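Local atomic coordinates of Thiol:disulfide interchange protein DsbA (Pseudomonas aeruginosa, PDB entry 4ZL8), a protein that probably introduces disulfide bonds into other proteins of the periplasm by passing on its own redox-active disulfide. Residues I47-V58 with L176-R187. The protein carries 1 engineered substitution. Sequence-based numbering, arbitrary orientation. Where two conformers were deposited one is given.
Sequences IVPWSEKLPADV and LKLADYLIEKER
Trp50 reaches from helix 47-52 to helix 176-187, its ring extended across the gap with CG anti to the backbone N (chi1 173°). Leu176 lies over one face of the indole: its CB stands 4.0 Å from the centroid of the Trp50 five-membered ring in a CH-pi contact, and its CD1 packs 3.6 Å from Trp50 CB. Leu176 CD2 also lies over this face, and Leu54 CD2 sits over the opposite face toward the rim, leaving the ring between two leucines. On the benzo ring, Trp50 CZ2 meets Ala179 CB obliquely at 3.7 Å. A hydrogen bond at the ring edge, Trp50 NE1 to Asp180 OD1 (2.9 Å), helps to set the ring's rotation; it is bent to 145°, on the syn side but tilted out of the carboxylate plane. Further along, Val58 CG2 packs on Ile183 CG2 at 3.8 Å, and both residues touch Val29 of the sheet beneath.

Charge closes the other end. Arg187 grips Asp57 side-on in a salt bridge through two nearly straight hydrogen bonds, NE to OD2 (2.7 Å) and NH2 to OD1 (2.9 Å), with the two flat groups almost coplanar. Arg187 NH1 makes a second salt bridge to Glu184 OE1 (3.2 Å), which probably helps hold the guanidinium between two acids. The helix segments run roughly parallel, 24° apart, as in the thioredoxin fold, where the helix that begins at the CxxC motif (Cys37, Cys40) and the C-terminal helix lie next to each other on one face of the central sheet, bridged here by Trp50.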
ATOM      1  N   ILE A  47       5.939  10.134  -1.196  1.00 12.55           N
ATOM      2  CA  ILE A  47       6.121   8.961  -0.357  1.00 12.58           C
ATOM      3  C   ILE A  47       7.212   8.027  -0.906  1.00 13.37           C
ATOM      4  O   ILE A  47       7.909   7.382  -0.142  1.00 14.42           O
ATOM      5  CB  ILE A  47       4.776   8.205  -0.115  1.00 14.48           C
ATOM      6  CG1 ILE A  47       4.973   7.174   0.993  1.00 12.77           C
ATOM      7  CG2 ILE A  47       4.225   7.553  -1.406  1.00 12.70           C
ATOM      8  CD1 ILE A  47       3.705   6.571   1.486  1.00 14.81           C
ATOM      9  N   VAL A  48       7.395   7.968  -2.218  1.00 13.94           N
ATOM     10  CA  VAL A  48       8.393   7.052  -2.769  1.00 14.04           C
ATOM     11  C   VAL A  48       9.812   7.332  -2.256  1.00 15.05           C
ATOM     12  O   VAL A  48      10.440   6.441  -1.676  1.00 16.76           O
ATOM     13  CB  VAL A  48       8.332   6.989  -4.310  1.00 17.01           C
ATOM     14  CG1 VAL A  48       9.545   6.226  -4.877  1.00 16.83           C
ATOM     15  CG2 VAL A  48       7.033   6.304  -4.773  1.00 16.42           C
ATOM     16  N   PRO A  49      10.342   8.544  -2.448  1.00 13.82           N
ATOM     17  CA  PRO A  49      11.726   8.706  -1.992  1.00 16.27           C
ATOM     18  C   PRO A  49      11.859   8.544  -0.479  1.00 18.12           C
ATOM     19  O   PRO A  49      12.866   8.024   0.020  1.00 17.24           O
ATOM     20  CB  PRO A  49      12.097  10.128  -2.429  1.00 17.03           C
ATOM     21  CG  PRO A  49      10.788  10.830  -2.669  1.00 20.66           C
ATOM     22  CD  PRO A  49       9.782   9.775  -3.037  1.00 17.64           C
ATOM     23  N   TRP A  50      10.860   8.980   0.268  1.00 15.56           N
ATOM     24  CA  TRP A  50      10.882   8.818   1.724  1.00 14.54           C
ATOM     25  C   TRP A  50      10.935   7.346   2.106  1.00 13.95           C
ATOM     26  O   TRP A  50      11.703   6.933   2.994  1.00 15.29           O
ATOM     27  CB  TRP A  50       9.629   9.490   2.308  1.00 13.59           C
ATOM     28  CG  TRP A  50       9.393   9.285   3.796  1.00 13.26           C
ATOM     29  CD1 TRP A  50       9.899  10.039   4.800  1.00 15.50           C
ATOM     30  CD2 TRP A  50       8.569   8.295   4.414  1.00 12.54           C
ATOM     31  NE1 TRP A  50       9.455   9.576   6.024  1.00 13.42           N
ATOM     32  CE2 TRP A  50       8.640   8.498   5.812  1.00 13.66           C
ATOM     33  CE3 TRP A  50       7.776   7.251   3.922  1.00 14.76           C
ATOM     34  CZ2 TRP A  50       7.943   7.696   6.726  1.00 15.65           C
ATOM     35  CZ3 TRP A  50       7.077   6.455   4.832  1.00 14.96           C
ATOM     36  CH2 TRP A  50       7.166   6.688   6.218  1.00 15.49           C
ATOM     37  N   SER A  51      10.149   6.530   1.422  1.00 14.47           N
ATOM     38  CA  SER A  51      10.061   5.110   1.748  1.00 15.14           C
ATOM     39  C   SER A  51      11.388   4.401   1.475  1.00 18.25           C
ATOM     40  O   SER A  51      11.719   3.417   2.151  1.00 23.44           O
ATOM     41  CB  SER A  51       8.925   4.439   0.980  1.00 17.51           C
ATOM     42  OG  SER A  51       9.223   4.293  -0.394  1.00 18.03           O
ATOM     43  N   GLU A  52      12.173   4.915   0.537  1.00 16.35           N
ATOM     44  CA  GLU A  52      13.420   4.270   0.156  1.00 18.57           C
ATOM     45  C   GLU A  52      14.555   4.600   1.125  1.00 21.23           C
ATOM     46  O   GLU A  52      15.610   3.949   1.105  1.00 24.24           O
ATOM     47  CB  GLU A  52      13.784   4.642  -1.285  1.00 19.26           C
ATOM     48  CG  GLU A  52      12.820   4.055  -2.299  1.00 21.99           C
ATOM     49  CD  GLU A  52      13.060   4.530  -3.712  1.00 35.62           C
ATOM     50  OE1 GLU A  52      13.916   5.418  -3.917  1.00 41.55           O
ATOM     51  OE2 GLU A  52      12.371   4.012  -4.617  1.00 42.03           O
ATOM     52  N   LYS A  53      14.339   5.586   1.995  1.00 16.23           N
ATOM     53  CA  LYS A  53      15.375   6.021   2.926  1.00 19.26           C
ATOM     54  C   LYS A  53      15.113   5.651   4.378  1.00 18.01           C
ATOM     55  O   LYS A  53      15.803   6.147   5.270  1.00 19.13           O
ATOM     56  CB  LYS A  53      15.540   7.534   2.835  1.00 21.83           C
ATOM     57  CG  LYS A  53      16.025   7.994   1.475  1.00 27.80           C
ATOM     58  CD  LYS A  53      15.918   9.497   1.338  1.00 39.14           C
ATOM     59  CE  LYS A  53      15.968   9.925  -0.123  1.00 48.57           C
ATOM     60  NZ  LYS A  53      15.470  11.319  -0.306  1.00 55.39           N
ATOM     61  N   LEU A  54      14.150   4.775   4.624  1.00 16.20           N
ATOM     62  CA  LEU A  54      13.810   4.398   5.996  1.00 15.86           C
ATOM     63  C   LEU A  54      14.901   3.515   6.587  1.00 15.33           C
ATOM     64  O   LEU A  54      15.629   2.863   5.857  1.00 18.29           O
ATOM     65  CB  LEU A  54      12.465   3.689   6.051  1.00 15.31           C
ATOM     66  CG  LEU A  54      11.274   4.583   5.662  1.00 15.19           C
ATOM     67  CD1 LEU A  54      10.038   3.746   5.320  1.00 18.46           C
ATOM     68  CD2 LEU A  54      10.977   5.518   6.797  1.00 17.07           C
ATOM     69  N   PRO A  55      15.035   3.527   7.915  1.00 14.37           N
ATOM     70  CA  PRO A  55      16.105   2.759   8.557  1.00 12.98           C
ATOM     71  C   PRO A  55      15.775   1.271   8.659  1.00 11.97           C
ATOM     72  O   PRO A  55      14.696   0.828   8.298  1.00 12.21           O
ATOM     73  CB  PRO A  55      16.207   3.394   9.950  1.00 13.63           C
ATOM     74  CG  PRO A  55      14.878   3.937  10.201  1.00 16.46           C
ATOM     75  CD  PRO A  55      14.339   4.395   8.881  1.00 15.04           C
ATOM     76  N   ALA A  56      16.739   0.524   9.166  1.00 12.23           N
ATOM     77  CA  ALA A  56      16.737  -0.930   9.061  1.00 12.16           C
ATOM     78  C   ALA A  56      15.675  -1.584   9.930  1.00 13.19           C
ATOM     79  O   ALA A  56      15.340  -2.743   9.692  1.00 13.88           O
ATOM     80  CB  ALA A  56      18.087  -1.490   9.393  1.00 15.31           C
ATOM     81  N   ASP A  57      15.123  -0.874  10.913  1.00 10.41           N
ATOM     82  CA  ASP A  57      14.104  -1.455  11.776  1.00 11.65           C
ATOM     83  C   ASP A  57      12.695  -1.077  11.368  1.00  9.39           C
ATOM     84  O   ASP A  57      11.760  -1.341  12.109  1.00 10.97           O
ATOM     85  CB  ASP A  57      14.335  -1.094  13.255  1.00 10.15           C
ATOM     86  CG  ASP A  57      14.276   0.410  13.531  1.00 11.39           C
ATOM     87  OD1 ASP A  57      14.409   1.204  12.584  1.00 10.77           O
ATOM     88  OD2 ASP A  57      14.149   0.786  14.722  1.00 10.37           O
ATOM     89  N   VAL A  58      12.538  -0.470  10.189  1.00  9.53           N
ATOM     90  CA  VAL A  58      11.222  -0.102   9.687  1.00  9.10           C
ATOM     91  C   VAL A  58      10.915  -0.964   8.460  1.00 11.22           C
ATOM     92  O   VAL A  58      11.773  -1.203   7.630  1.00 12.57           O
ATOM     93  CB  VAL A  58      11.196   1.382   9.315  1.00  9.94           C
ATOM     94  CG1 VAL A  58       9.879   1.755   8.661  1.00 11.61           C
ATOM     95  CG2 VAL A  58      11.449   2.230  10.555  1.00 11.55           C
ATOM     96  N   LEU A 176       4.277  12.530   6.125  1.00 11.44           N
ATOM     97  CA  LEU A 176       5.537  11.825   6.353  1.00 11.65           C
ATOM     98  C   LEU A 176       6.185  12.254   7.659  1.00 12.87           C
ATOM     99  O   LEU A 176       6.787  11.424   8.351  1.00 11.93           O
ATOM    100  CB  LEU A 176       6.516  12.132   5.228  1.00 18.53           C
ATOM    101  CG  LEU A 176       6.127  11.932   3.771  1.00 27.25           C
ATOM    102  CD1 LEU A 176       7.334  12.268   2.884  1.00 26.35           C
ATOM    103  CD2 LEU A 176       5.650  10.538   3.541  1.00 20.72           C
ATOM    104  N   LYS A 177       6.094  13.528   8.017  1.00 11.93           N
ATOM    105  CA  LYS A 177       6.614  13.954   9.315  1.00 11.34           C
ATOM    106  C   LYS A 177       5.878  13.265  10.442  1.00 12.20           C
ATOM    107  O   LYS A 177       6.482  12.878  11.448  1.00 12.48           O
ATOM    108  CB  LYS A 177       6.493  15.465   9.488  1.00 14.20           C
ATOM    109  CG  LYS A 177       7.361  16.273   8.594  1.00 18.02           C
ATOM    110  CD  LYS A 177       7.188  17.771   8.889  1.00 21.49           C
ATOM    111  CE  LYS A 177       8.020  18.611   7.959  1.00 32.77           C
ATOM    112  NZ  LYS A 177       7.736  20.049   8.174  1.00 32.57           N
ATOM    113  N   LEU A 178       4.566  13.123  10.312  1.00 10.38           N
ATOM    114  CA  LEU A 178       3.780  12.437  11.320  1.00 12.43           C
ATOM    115  C   LEU A 178       4.165  10.965  11.372  1.00 10.52           C
ATOM    116  O   LEU A 178       4.345  10.397  12.464  1.00 10.57           O
ATOM    117  CB  LEU A 178       2.292  12.662  11.032  1.00 11.41           C
ATOM    118  CG  LEU A 178       1.324  11.866  11.901  1.00 11.37           C
ATOM    119  CD1 LEU A 178       1.509  12.106  13.391  1.00 13.82           C
ATOM    120  CD2 LEU A 178      -0.100  12.210  11.491  1.00 11.60           C
ATOM    121  N   ALA A 179       4.348  10.335  10.218  1.00 10.10           N
ATOM    122  CA  ALA A 179       4.829   8.953  10.202  1.00 11.44           C
ATOM    123  C   ALA A 179       6.164   8.845  10.940  1.00  9.70           C
ATOM    124  O   ALA A 179       6.346   7.930  11.742  1.00 10.46           O
ATOM    125  CB  ALA A 179       4.974   8.432   8.783  1.00  8.98           C
ATOM    126  N   ASP A 180       7.084   9.754  10.655  1.00 10.09           N
ATOM    127  CA  ASP A 180       8.385   9.723  11.308  1.00 10.81           C
ATOM    128  C   ASP A 180       8.221   9.810  12.827  1.00 10.80           C
ATOM    129  O   ASP A 180       8.900   9.099  13.568  1.00 10.64           O
ATOM    130  CB  ASP A 180       9.233  10.909  10.842  1.00  9.24           C
ATOM    131  CG  ASP A 180       9.780  10.741   9.432  1.00 13.48           C
ATOM    132  OD1 ASP A 180       9.813   9.608   8.925  1.00 18.37           O
ATOM    133  OD2 ASP A 180      10.199  11.775   8.848  1.00 17.17           O
ATOM    134  N   TYR A 181       7.393  10.736  13.289  1.00 10.76           N
ATOM    135  CA  TYR A 181       7.114  10.924  14.712  1.00 10.57           C
ATOM    136  C   TYR A 181       6.601   9.633  15.349  1.00 11.49           C
ATOM    137  O   TYR A 181       7.060   9.224  16.419  1.00 10.82           O
ATOM    138  CB  TYR A 181       6.098  12.051  14.852  1.00 11.63           C
ATOM    139  CG  TYR A 181       5.527  12.295  16.217  1.00 13.77           C
ATOM    140  CD1 TYR A 181       6.095  13.232  17.075  1.00 15.45           C
ATOM    141  CD2 TYR A 181       4.380  11.633  16.625  1.00 14.75           C
ATOM    142  CE1 TYR A 181       5.534  13.489  18.309  1.00 16.94           C
ATOM    143  CE2 TYR A 181       3.812  11.877  17.845  1.00 15.04           C
ATOM    144  CZ  TYR A 181       4.382  12.802  18.685  1.00 18.17           C
ATOM    145  OH  TYR A 181       3.792  13.057  19.905  1.00 23.59           O
ATOM    146  N   LEU A 182       5.660   8.977  14.680  1.00  9.22           N
ATOM    147  CA  LEU A 182       5.064   7.760  15.215  1.00 10.46           C
ATOM    148  C   LEU A 182       6.041   6.588  15.178  1.00  9.59           C
ATOM    149  O   LEU A 182       6.046   5.727  16.067  1.00 10.49           O
ATOM    150  CB  LEU A 182       3.752   7.446  14.490  1.00  9.68           C
ATOM    151  CG  LEU A 182       2.691   8.508  14.766  1.00 10.76           C
ATOM    152  CD1 LEU A 182       1.525   8.294  13.776  1.00 12.48           C
ATOM    153  CD2 LEU A 182       2.197   8.517  16.190  1.00 12.57           C
ATOM    154  N   ILE A 183       6.897   6.558  14.171  1.00  8.67           N
ATOM    155  CA  ILE A 183       7.976   5.581  14.138  1.00  9.30           C
ATOM    156  C   ILE A 183       8.892   5.767  15.350  1.00 10.20           C
ATOM    157  O   ILE A 183       9.224   4.785  16.036  1.00  9.92           O
ATOM    158  CB  ILE A 183       8.791   5.656  12.830  1.00  9.06           C
ATOM    159  CG1 ILE A 183       7.952   5.169  11.635  1.00 10.97           C
ATOM    160  CG2 ILE A 183      10.063   4.845  12.940  1.00 10.80           C
ATOM    161  CD1 ILE A 183       8.512   5.589  10.318  1.00 11.76           C
ATOM    162  N   GLU A 184       9.289   6.998  15.658  1.00  9.48           N
ATOM    163  CA  GLU A 184      10.101   7.238  16.847  1.00  9.03           C
ATOM    164  C   GLU A 184       9.377   6.828  18.132  1.00  8.60           C
ATOM    165  O   GLU A 184       9.985   6.295  19.048  1.00 10.48           O
ATOM    166  CB  GLU A 184      10.530   8.707  16.933  1.00 10.94           C
ATOM    167  CG  GLU A 184      11.483   9.157  15.818  1.00 10.13           C
ATOM    168  CD  GLU A 184      12.866   8.569  15.881  1.00 11.63           C
ATOM    169  OE1 GLU A 184      13.250   7.906  16.872  1.00 12.14           O
ATOM    170  OE2 GLU A 184      13.599   8.769  14.893  1.00 12.99           O
ATOM    171  N   LYS A 185       8.081   7.066  18.189  1.00 10.05           N
ATOM    172  CA  LYS A 185       7.281   6.693  19.351  0.87 10.30           C
ATOM    173  C   LYS A 185       7.400   5.182  19.575  1.00 10.21           C
ATOM    174  O   LYS A 185       7.619   4.714  20.704  1.00 11.36           O
ATOM    175  CB  LYS A 185       5.828   7.116  19.119  0.87 11.02           C
ATOM    176  CG  LYS A 185       4.894   6.796  20.272  0.87 12.41           C
ATOM    177  CD  LYS A 185       3.498   7.351  20.005  0.87 15.40           C
ATOM    178  CE  LYS A 185       2.485   7.018  21.102  0.87 18.48           C
ATOM    179  NZ  LYS A 185       2.702   7.783  22.357  0.87 24.97           N
ATOM    180  N   GLU A 186       7.261   4.430  18.489  1.00 10.24           N
ATOM    181  CA  GLU A 186       7.290   2.990  18.593  1.00 10.56           C
ATOM    182  C   GLU A 186       8.712   2.485  18.871  1.00 10.48           C
ATOM    183  O   GLU A 186       8.883   1.497  19.586  1.00 12.46           O
ATOM    184  CB  GLU A 186       6.715   2.369  17.327  1.00 10.62           C
ATOM    185  CG  GLU A 186       5.226   2.583  17.160  1.00 10.22           C
ATOM    186  CD  GLU A 186       4.470   2.005  18.310  1.00 12.57           C
ATOM    187  OE1 GLU A 186       4.034   2.759  19.191  1.00 13.74           O
ATOM    188  OE2 GLU A 186       4.369   0.767  18.365  1.00 15.45           O
ATOM    189  N   ARG A 187       9.730   3.152  18.328  1.00  9.68           N
ATOM    190  CA  ARG A 187      11.111   2.761  18.608  1.00  9.78           C
ATOM    191  C   ARG A 187      11.453   2.942  20.081  1.00 12.01           C
ATOM    192  O   ARG A 187      12.220   2.162  20.649  1.00 11.47           O
ATOM    193  CB  ARG A 187      12.091   3.544  17.724  1.00  9.76           C
ATOM    194  CG  ARG A 187      13.518   3.054  17.817  1.00 11.28           C
ATOM    195  CD  ARG A 187      14.445   3.763  16.845  1.00 12.19           C
ATOM    196  NE  ARG A 187      14.149   3.422  15.451  1.00 11.69           N
ATOM    197  CZ  ARG A 187      13.683   4.255  14.522  1.00 11.82           C
ATOM    198  NH1 ARG A 187      13.433   5.543  14.786  1.00 12.17           N
ATOM    199  NH2 ARG A 187      13.475   3.805  13.303  1.00 11.46           N
TER